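Hsc70 cochaperone (SGT) (Aspergillus fumigatus, PDB 3SZ7) acts as an Hsc70-family co-chaperone that binds tail-anchored proteins bound for the endoplasmic reticulum and directs them into the GET pathway through Get4 and Get5. Local coordinates at residues L70-D75 with S79-R84. Sequence-based numbering, arbitrary orientation.
Sequences LATVVD and SKAWSR
The indole of Trp-82 lies broadside against Thr-72, a worked example of a flat ring laid along the flank of a helix pair whose centre is filled by small residues. The methyl CG2 of Thr-72 stands 3.7 Å from the centroid of the six-membered ring of Trp-82, only 15° off the ring normal, a CH-pi contact over the face. CB of Thr-72 lies over the same six-membered ring, shifted to one side, 3.7 Å from CZ2 of Trp-82. CG of Trp-82 is anti to its own carbonyl carbon (chi1 -72°), which carries the indole across to the neighbouring helix, while CG2 of Thr-72, likewise anti to its carbonyl carbon, is turned onto the ring.

Purely apolar contact continues beside the indole. The methyl groups of Ala-71 and Ala-81 meet at 3.6 Å between their CB atoms, and CB of Ala-81 also touches CG2 of Thr-72 at 3.7 Å. With two alanines meeting between them, the axes approach to 8.6 Å. Ser-49 of helix 45-57 touches both alanines.

The two polar atoms nearest the contact turn to partners close by in the chain: OG1 of Thr-72 is hydrogen-bonded to the carbonyl of Glu-69, and NE1 of Trp-82 to that of Pro-76, tying the indole to the interhelical loop. Ala-101, Lys-104 and Ala-108 of helix 95-109 also touch Trp-82.

The segments, nearly antiparallel at 150°, join helix 61-74, in the predicted TPR 2, to helix 79-91, in the predicted TPR 3: the inter-repeat packing of a tetratricopeptide-repeat domain, here the chaperone-binding part of Sgt2.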
ATOM      1  N   LEU A  70       5.747   4.441   8.709  1.00 16.33           N
ATOM      2  CA  LEU A  70       5.795   4.964  10.067  1.00 14.34           C
ATOM      3  C   LEU A  70       4.764   4.263  10.949  1.00 20.29           C
ATOM      4  O   LEU A  70       5.046   3.930  12.099  1.00 21.69           O
ATOM      5  CB  LEU A  70       5.584   6.479  10.083  1.00 12.92           C
ATOM      6  CG  LEU A  70       5.721   7.082  11.487  1.00 15.39           C
ATOM      7  CD1 LEU A  70       7.084   6.736  12.069  1.00 19.23           C
ATOM      8  CD2 LEU A  70       5.505   8.590  11.443  1.00 21.96           C
ATOM      9  N   ALA A  71       3.575   4.027  10.405  1.00 14.36           N
ATOM     10  CA  ALA A  71       2.552   3.285  11.138  1.00 17.35           C
ATOM     11  C   ALA A  71       3.008   1.871  11.497  1.00 19.91           C
ATOM     12  O   ALA A  71       2.736   1.396  12.598  1.00 19.48           O
ATOM     13  CB  ALA A  71       1.251   3.243  10.357  1.00 23.14           C
ATOM     14  N   THR A  72       3.693   1.199  10.575  1.00 16.92           N
ATOM     15  CA  THR A  72       4.179  -0.152  10.840  1.00 16.69           C
ATOM     16  C   THR A  72       5.333  -0.150  11.831  1.00 22.50           C
ATOM     17  O   THR A  72       5.582  -1.154  12.500  1.00 22.36           O
ATOM     18  CB  THR A  72       4.632  -0.891   9.555  1.00 18.22           C
ATOM     19  OG1 THR A  72       5.748  -0.205   8.968  1.00 19.39           O
ATOM     20  CG2 THR A  72       3.490  -0.986   8.559  1.00 16.96           C
ATOM     21  N   VAL A  73       6.044   0.972  11.918  1.00 20.22           N
ATOM     22  CA  VAL A  73       7.142   1.090  12.867  1.00 21.14           C
ATOM     23  C   VAL A  73       6.584   1.291  14.271  1.00 22.38           C
ATOM     24  O   VAL A  73       7.057   0.686  15.232  1.00 22.92           O
ATOM     25  CB  VAL A  73       8.087   2.260  12.513  1.00 23.21           C
ATOM     26  CG1 VAL A  73       9.095   2.487  13.627  1.00 30.91           C
ATOM     27  CG2 VAL A  73       8.797   1.989  11.191  1.00 23.54           C
ATOM     28  N   VAL A  74       5.569   2.141  14.375  1.00 19.04           N
ATOM     29  CA  VAL A  74       4.900   2.412  15.645  1.00 20.17           C
ATOM     30  C   VAL A  74       4.107   1.203  16.138  1.00 29.66           C
ATOM     31  O   VAL A  74       4.123   0.877  17.326  1.00 26.35           O
ATOM     32  CB  VAL A  74       3.955   3.625  15.520  1.00 26.26           C
ATOM     33  CG1 VAL A  74       3.051   3.734  16.742  1.00 28.96           C
ATOM     34  CG2 VAL A  74       4.768   4.897  15.319  1.00 19.40           C
ATOM     35  N   ASP A  75       3.423   0.535  15.216  1.00 19.18           N
ATOM     36  CA  ASP A  75       2.573  -0.595  15.563  1.00 22.28           C
ATOM     37  C   ASP A  75       2.675  -1.696  14.508  1.00 23.21           C
ATOM     38  O   ASP A  75       1.819  -1.798  13.629  1.00 20.06           O
ATOM     39  CB  ASP A  75       1.120  -0.130  15.696  1.00 22.99           C
ATOM     40  CG  ASP A  75       0.219  -1.196  16.290  1.00 34.67           C
ATOM     41  OD1 ASP A  75       0.696  -2.329  16.512  1.00 32.37           O
ATOM     42  OD2 ASP A  75      -0.971  -0.903  16.527  1.00 34.13           O
ATOM     43  N   SER A  79      -2.440  -4.636  11.091  1.00 17.99           N
ATOM     44  CA  SER A  79      -2.434  -5.220   9.754  1.00 15.09           C
ATOM     45  C   SER A  79      -2.784  -4.225   8.652  1.00 15.23           C
ATOM     46  O   SER A  79      -2.233  -4.310   7.556  1.00 17.40           O
ATOM     47  CB  SER A  79      -3.348  -6.454   9.680  1.00 18.72           C
ATOM     48  OG  SER A  79      -4.716  -6.082   9.660  1.00 21.23           O
ATOM     49  N   LYS A  80      -3.691  -3.286   8.927  1.00 14.48           N
ATOM     50  CA  LYS A  80      -4.100  -2.328   7.898  1.00 15.70           C
ATOM     51  C   LYS A  80      -2.923  -1.495   7.383  1.00 18.43           C
ATOM     52  O   LYS A  80      -2.842  -1.200   6.190  1.00 17.33           O
ATOM     53  CB  LYS A  80      -5.235  -1.415   8.385  1.00 16.02           C
ATOM     54  CG  LYS A  80      -5.956  -0.677   7.258  1.00 20.00           C
ATOM     55  CD  LYS A  80      -7.106   0.193   7.771  1.00 24.90           C
ATOM     56  CE  LYS A  80      -8.256  -0.640   8.316  1.00 27.45           C
ATOM     57  NZ  LYS A  80      -9.072  -1.285   7.248  1.00 24.02           N
ATOM     58  N   ALA A  81      -2.010  -1.130   8.274  1.00 15.61           N
ATOM     59  CA  ALA A  81      -0.847  -0.341   7.883  1.00 19.65           C
ATOM     60  C   ALA A  81       0.021  -1.102   6.885  1.00 19.76           C
ATOM     61  O   ALA A  81       0.545  -0.517   5.939  1.00 13.65           O
ATOM     62  CB  ALA A  81      -0.032   0.064   9.107  1.00 21.50           C
ATOM     63  N   TRP A  82       0.160  -2.409   7.091  1.00 12.12           N
ATOM     64  CA  TRP A  82       0.960  -3.237   6.191  1.00 10.21           C
ATOM     65  C   TRP A  82       0.294  -3.344   4.825  1.00 14.57           C
ATOM     66  O   TRP A  82       0.971  -3.377   3.794  1.00 14.08           O
ATOM     67  CB  TRP A  82       1.169  -4.638   6.767  1.00 13.73           C
ATOM     68  CG  TRP A  82       2.102  -4.689   7.931  1.00 12.77           C
ATOM     69  CD1 TRP A  82       1.774  -4.933   9.234  1.00 15.62           C
ATOM     70  CD2 TRP A  82       3.521  -4.493   7.901  1.00 12.92           C
ATOM     71  NE1 TRP A  82       2.906  -4.907  10.018  1.00 12.82           N
ATOM     72  CE2 TRP A  82       3.986  -4.633   9.227  1.00 13.31           C
ATOM     73  CE3 TRP A  82       4.441  -4.207   6.887  1.00 15.96           C
ATOM     74  CZ2 TRP A  82       5.338  -4.499   9.559  1.00 17.75           C
ATOM     75  CZ3 TRP A  82       5.783  -4.077   7.223  1.00 15.27           C
ATOM     76  CH2 TRP A  82       6.215  -4.225   8.547  1.00 14.90           C
ATOM     77  N   SER A  83      -1.034  -3.411   4.822  1.00 14.60           N
ATOM     78  CA  SER A  83      -1.780  -3.472   3.571  1.00 16.43           C
ATOM     79  C   SER A  83      -1.602  -2.183   2.775  1.00 13.29           C
ATOM     80  O   SER A  83      -1.447  -2.214   1.551  1.00 14.04           O
ATOM     81  CB  SER A  83      -3.262  -3.736   3.835  1.00 20.58           C
ATOM     82  OG  SER A  83      -3.960  -3.903   2.615  1.00 23.52           O
ATOM     83  N   ARG A  84      -1.631  -1.050   3.475  1.00 12.99           N
ATOM     84  CA  ARG A  84      -1.402   0.255   2.865  1.00 15.83           C
ATOM     85  C   ARG A  84      -0.003   0.346   2.287  1.00 14.21           C
ATOM     86  O   ARG A  84       0.184   0.856   1.188  1.00 12.08           O
ATOM     87  CB  ARG A  84      -1.559   1.368   3.899  1.00 17.93           C
ATOM     88  CG  ARG A  84      -2.941   1.481   4.474  1.00 24.21           C
ATOM     89  CD  ARG A  84      -3.778   2.456   3.685  1.00 24.05           C
ATOM     90  NE  ARG A  84      -5.100   2.569   4.277  1.00 19.65           N
ATOM     91  CZ  ARG A  84      -6.197   2.036   3.756  1.00 24.78           C
ATOM     92  NH1 ARG A  84      -6.132   1.369   2.610  1.00 25.56           N
ATOM     93  NH2 ARG A  84      -7.359   2.184   4.371  1.00 29.14           N
TER